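Local structure of probable exosome complex exonuclease 2 (Methanothermobacter thermautotrophicus, 2WNR) at residues Ser51-Val62 against Asp147-Thr158. The protein probably serves as a non-catalytic subunit of the RNA-degrading archaeal exosome, helping to shape the active site of its partner Rrp41. Numbering follows the deposited sequence.
Sequences SRVKLGNTQIIV and DGNLFDAAVLAT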
loop_
_atom_site.group_PDB
_atom_site.type_symbol
_atom_site.label_atom_id
_atom_site.label_comp_id
_atom_site.label_asym_id
_atom_site.label_seq_id
_atom_site.Cartn_x
_atom_site.Cartn_y
_atom_site.Cartn_z
ATOM N N SER A 51 -9.302 -27.041 9.730
ATOM C CA SER A 51 -10.036 -27.286 10.974
ATOM C C SER A 51 -11.030 -26.178 11.288
ATOM O O SER A 51 -10.862 -25.050 10.864
ATOM C CB SER A 51 -9.070 -27.451 12.154
ATOM O OG SER A 51 -8.470 -26.215 12.518
ATOM N N ARG A 52 -12.067 -26.521 12.034
ATOM C CA ARG A 52 -13.033 -25.550 12.532
ATOM C C ARG A 52 -13.157 -25.766 14.038
ATOM O O ARG A 52 -13.587 -26.837 14.486
ATOM C CB ARG A 52 -14.386 -25.720 11.826
ATOM C CG ARG A 52 -15.461 -24.743 12.269
ATOM C CD ARG A 52 -16.866 -25.258 11.953
ATOM N NE ARG A 52 -17.542 -24.486 10.908
ATOM C CZ ARG A 52 -17.909 -24.961 9.718
ATOM N NH1 ARG A 52 -17.678 -26.228 9.391
ATOM N NH2 ARG A 52 -18.522 -24.165 8.850
ATOM N N VAL A 53 -12.749 -24.764 14.814
ATOM C CA VAL A 53 -12.841 -24.838 16.274
ATOM C C VAL A 53 -13.874 -23.854 16.825
ATOM O O VAL A 53 -13.918 -22.684 16.436
ATOM C CB VAL A 53 -11.468 -24.623 16.960
ATOM C CG1 VAL A 53 -11.629 -24.416 18.465
ATOM C CG2 VAL A 53 -10.575 -25.803 16.709
ATOM N N LYS A 54 -14.718 -24.357 17.717
ATOM C CA LYS A 54 -15.651 -23.527 18.461
ATOM C C LYS A 54 -15.323 -23.638 19.942
ATOM O O LYS A 54 -15.300 -24.730 20.509
ATOM C CB LYS A 54 -17.098 -23.943 18.200
ATOM C CG LYS A 54 -17.646 -23.496 16.860
ATOM C CD LYS A 54 -19.154 -23.750 16.752
ATOM C CE LYS A 54 -19.941 -22.725 17.564
ATOM N NZ LYS A 54 -21.418 -22.901 17.458
ATOM N N LEU A 55 -15.050 -22.494 20.552
ATOM C CA LEU A 55 -14.746 -22.418 21.965
ATOM C C LEU A 55 -15.798 -21.470 22.534
ATOM O O LEU A 55 -15.709 -20.259 22.378
ATOM C CB LEU A 55 -13.301 -21.917 22.169
ATOM C CG LEU A 55 -12.790 -21.429 23.532
ATOM C CD1 LEU A 55 -13.019 -22.444 24.642
ATOM C CD2 LEU A 55 -11.312 -21.057 23.453
ATOM N N GLY A 56 -16.817 -22.033 23.164
ATOM C CA GLY A 56 -18.039 -21.285 23.401
ATOM C C GLY A 56 -18.572 -20.938 22.028
ATOM O O GLY A 56 -18.747 -21.821 21.186
ATOM N N ASN A 57 -18.793 -19.653 21.780
ATOM C CA ASN A 57 -19.257 -19.206 20.471
ATOM C C ASN A 57 -18.142 -18.672 19.589
ATOM O O ASN A 57 -18.357 -18.430 18.400
ATOM C CB ASN A 57 -20.358 -18.158 20.612
ATOM C CG ASN A 57 -21.675 -18.761 21.002
ATOM O OD1 ASN A 57 -22.012 -19.859 20.568
ATOM N ND2 ASN A 57 -22.438 -18.045 21.822
ATOM N N THR A 58 -16.965 -18.470 20.176
ATOM C CA THR A 58 -15.793 -18.039 19.430
ATOM C C THR A 58 -15.452 -19.119 18.416
ATOM O O THR A 58 -15.212 -20.269 18.774
ATOM C CB THR A 58 -14.586 -17.740 20.365
ATOM O OG1 THR A 58 -14.894 -16.606 21.181
ATOM C CG2 THR A 58 -13.347 -17.425 19.581
ATOM N N GLN A 59 -15.456 -18.736 17.147
ATOM C CA GLN A 59 -15.286 -19.695 16.075
ATOM C C GLN A 59 -14.154 -19.301 15.142
ATOM O O GLN A 59 -14.105 -18.174 14.661
ATOM C CB GLN A 59 -16.592 -19.849 15.305
ATOM C CG GLN A 59 -16.566 -20.939 14.257
ATOM C CD GLN A 59 -17.930 -21.210 13.681
ATOM O OE1 GLN A 59 -18.952 -20.882 14.286
ATOM N NE2 GLN A 59 -17.958 -21.826 12.512
ATOM N N ILE A 60 -13.250 -20.238 14.893
ATOM C CA ILE A 60 -12.102 -20.003 14.032
ATOM C C ILE A 60 -11.964 -21.162 13.054
ATOM O O ILE A 60 -12.031 -22.324 13.444
ATOM C CB ILE A 60 -10.783 -19.850 14.851
ATOM C CG1 ILE A 60 -10.800 -18.557 15.667
ATOM C CG2 ILE A 60 -9.549 -19.863 13.942
ATOM C CD1 ILE A 60 -9.584 -18.379 16.536
ATOM N N ILE A 61 -11.779 -20.835 11.782
ATOM C CA ILE A 61 -11.423 -21.823 10.782
ATOM C C ILE A 61 -9.975 -21.626 10.345
ATOM O O ILE A 61 -9.558 -20.514 10.043
ATOM C CB ILE A 61 -12.349 -21.745 9.578
ATOM C CG1 ILE A 61 -13.762 -22.167 9.992
ATOM C CG2 ILE A 61 -11.815 -22.611 8.433
ATOM C CD1 ILE A 61 -14.817 -21.731 9.040
ATOM N N VAL A 62 -9.208 -22.707 10.337
ATOM C CA VAL A 62 -7.816 -22.636 9.932
ATOM C C VAL A 62 -7.582 -23.515 8.718
ATOM O O VAL A 62 -8.060 -24.637 8.658
ATOM C CB VAL A 62 -6.854 -23.038 11.080
ATOM C CG1 VAL A 62 -5.411 -23.076 10.597
ATOM C CG2 VAL A 62 -6.985 -22.080 12.244
ATOM N N ASP A 147 -16.345 -14.256 20.511
ATOM C CA ASP A 147 -17.114 -14.165 21.747
ATOM C C ASP A 147 -16.192 -14.408 22.938
ATOM O O ASP A 147 -16.627 -14.925 23.964
ATOM C CB ASP A 147 -18.285 -15.167 21.733
ATOM C CG ASP A 147 -19.418 -14.785 22.692
ATOM O OD1 ASP A 147 -19.497 -13.607 23.109
ATOM O OD2 ASP A 147 -20.259 -15.663 23.022
ATOM N N GLY A 148 -14.922 -14.035 22.794
ATOM C CA GLY A 148 -13.929 -14.186 23.863
ATOM C C GLY A 148 -12.805 -15.179 23.582
ATOM O O GLY A 148 -13.041 -16.292 23.105
ATOM N N ASN A 149 -11.579 -14.773 23.891
ATOM C CA ASN A 149 -10.428 -15.681 23.893
ATOM C C ASN A 149 -10.093 -16.240 22.511
ATOM O O ASN A 149 -10.380 -17.392 22.187
ATOM C CB ASN A 149 -10.620 -16.807 24.920
ATOM C CG ASN A 149 -9.361 -17.629 25.143
ATOM O OD1 ASN A 149 -8.292 -17.322 24.615
ATOM N ND2 ASN A 149 -9.488 -18.683 25.941
ATOM N N LEU A 150 -9.475 -15.397 21.705
ATOM C CA LEU A 150 -9.039 -15.782 20.397
ATOM C C LEU A 150 -7.826 -16.725 20.437
ATOM O O LEU A 150 -7.725 -17.646 19.639
ATOM C CB LEU A 150 -8.689 -14.512 19.650
ATOM C CG LEU A 150 -9.634 -13.892 18.618
ATOM C CD1 LEU A 150 -11.140 -14.182 18.654
ATOM C CD2 LEU A 150 -9.220 -12.460 18.306
ATOM N N PHE A 151 -6.923 -16.488 21.381
ATOM C CA PHE A 151 -5.646 -17.191 21.443
ATOM C C PHE A 151 -5.788 -18.706 21.601
ATOM O O PHE A 151 -5.166 -19.477 20.849
ATOM C CB PHE A 151 -4.771 -16.627 22.569
ATOM C CG PHE A 151 -4.540 -15.159 22.466
ATOM C CD1 PHE A 151 -3.429 -14.663 21.787
ATOM C CD2 PHE A 151 -5.433 -14.262 23.043
ATOM C CE1 PHE A 151 -3.215 -13.292 21.677
ATOM C CE2 PHE A 151 -5.229 -12.885 22.939
ATOM C CZ PHE A 151 -4.120 -12.401 22.254
ATOM N N ASP A 152 -6.600 -19.122 22.578
ATOM C CA ASP A 152 -6.726 -20.540 22.902
ATOM C C ASP A 152 -7.423 -21.267 21.775
ATOM O O ASP A 152 -7.008 -22.357 21.399
ATOM C CB ASP A 152 -7.457 -20.733 24.226
ATOM C CG ASP A 152 -6.731 -20.091 25.394
ATOM O OD1 ASP A 152 -5.614 -19.574 25.193
ATOM O OD2 ASP A 152 -7.274 -20.111 26.523
ATOM N N ALA A 153 -8.458 -20.632 21.224
ATOM C CA ALA A 153 -9.180 -21.135 20.056
ATOM C C ALA A 153 -8.273 -21.210 18.828
ATOM O O ALA A 153 -8.331 -22.180 18.068
ATOM C CB ALA A 153 -10.384 -20.268 19.766
ATOM N N ALA A 154 -7.429 -20.191 18.656
ATOM C CA ALA A 154 -6.529 -20.107 17.506
ATOM C C ALA A 154 -5.470 -21.192 17.544
ATOM O O ALA A 154 -5.284 -21.910 16.568
ATOM C CB ALA A 154 -5.901 -18.732 17.405
ATOM N N VAL A 155 -4.795 -21.327 18.676
ATOM C CA VAL A 155 -3.738 -22.328 18.821
ATOM C C VAL A 155 -4.323 -23.728 18.628
ATOM O O VAL A 155 -3.738 -24.581 17.957
ATOM C CB VAL A 155 -3.033 -22.214 20.196
ATOM C CG1 VAL A 155 -2.160 -23.424 20.462
ATOM C CG2 VAL A 155 -2.212 -20.934 20.259
ATOM N N LEU A 156 -5.499 -23.936 19.208
ATOM C CA LEU A 156 -6.179 -25.217 19.143
ATOM C C LEU A 156 -6.507 -25.601 17.696
ATOM O O LEU A 156 -6.279 -26.738 17.291
ATOM C CB LEU A 156 -7.445 -25.165 19.997
ATOM C CG LEU A 156 -8.227 -26.439 20.322
ATOM C CD1 LEU A 156 -7.322 -27.656 20.563
ATOM C CD2 LEU A 156 -9.092 -26.174 21.534
ATOM N N ALA A 157 -7.023 -24.639 16.932
ATOM C CA ALA A 157 -7.414 -24.854 15.539
ATOM C C ALA A 157 -6.200 -25.040 14.616
ATOM O O ALA A 157 -6.233 -25.871 13.704
ATOM C CB ALA A 157 -8.290 -23.708 15.049
ATOM N N THR A 158 -5.140 -24.269 14.856
ATOM C CA THR A 158 -3.922 -24.368 14.074
ATOM C C THR A 158 -3.277 -25.728 14.293
ATOM O O THR A 158 -2.942 -26.412 13.326
ATOM C CB THR A 158 -2.936 -23.268 14.443
ATOM O OG1 THR A 158 -3.604 -22.001 14.402
ATOM C CG2 THR A 158 -1.762 -23.249 13.460
HETATM O O HOH W 1 -19.277 -18.044 23.859
#
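Leu55 and Ile60 of a beta hairpin pack on Ala153 of helix 150-164, and Val53, Ile60 and Val62 on Ala157, joining sheet and helix in the first domain of this RNase PH fold. The helix runs 30° from strand 58-62, at an axis distance of 8.0 Å, a close approach that suits the small Ala153 and Ala157, whose methyl groups point to the sheet. Ala157 CB is met by Val53 CG2 and Val62 CG2, each at 3.5 Å, one from each strand. Ile60 reaches further: with CD1 extended from CG1 (chi2 177°), its tip touches the CB atoms of both Ala153 and Ala154.

Polar bonds lie at both ends of this apolar patch. Beside the type II' turn, Thr58 OG1 accepts from Asp147 N (2.8 Å) and donates to Gly148 O (2.7 Å), which Arg35 also holds, while its CG2 touches Leu150 CD1. A valine here would probably leave Asp147 N without this acceptor and Gly148 O with one donor fewer. Next to it, one water joins Asn57 N to Asp147 OD2. Within 147-158, Asn149 is the N-cap, its OD1 accepting from Asp152 N. At the far end, Ser51, its hydroxyl suited to a place beside a carbonyl, donates from OG to Ala157 O at 2.6 Å, tilted 31° from the carbonyl plane.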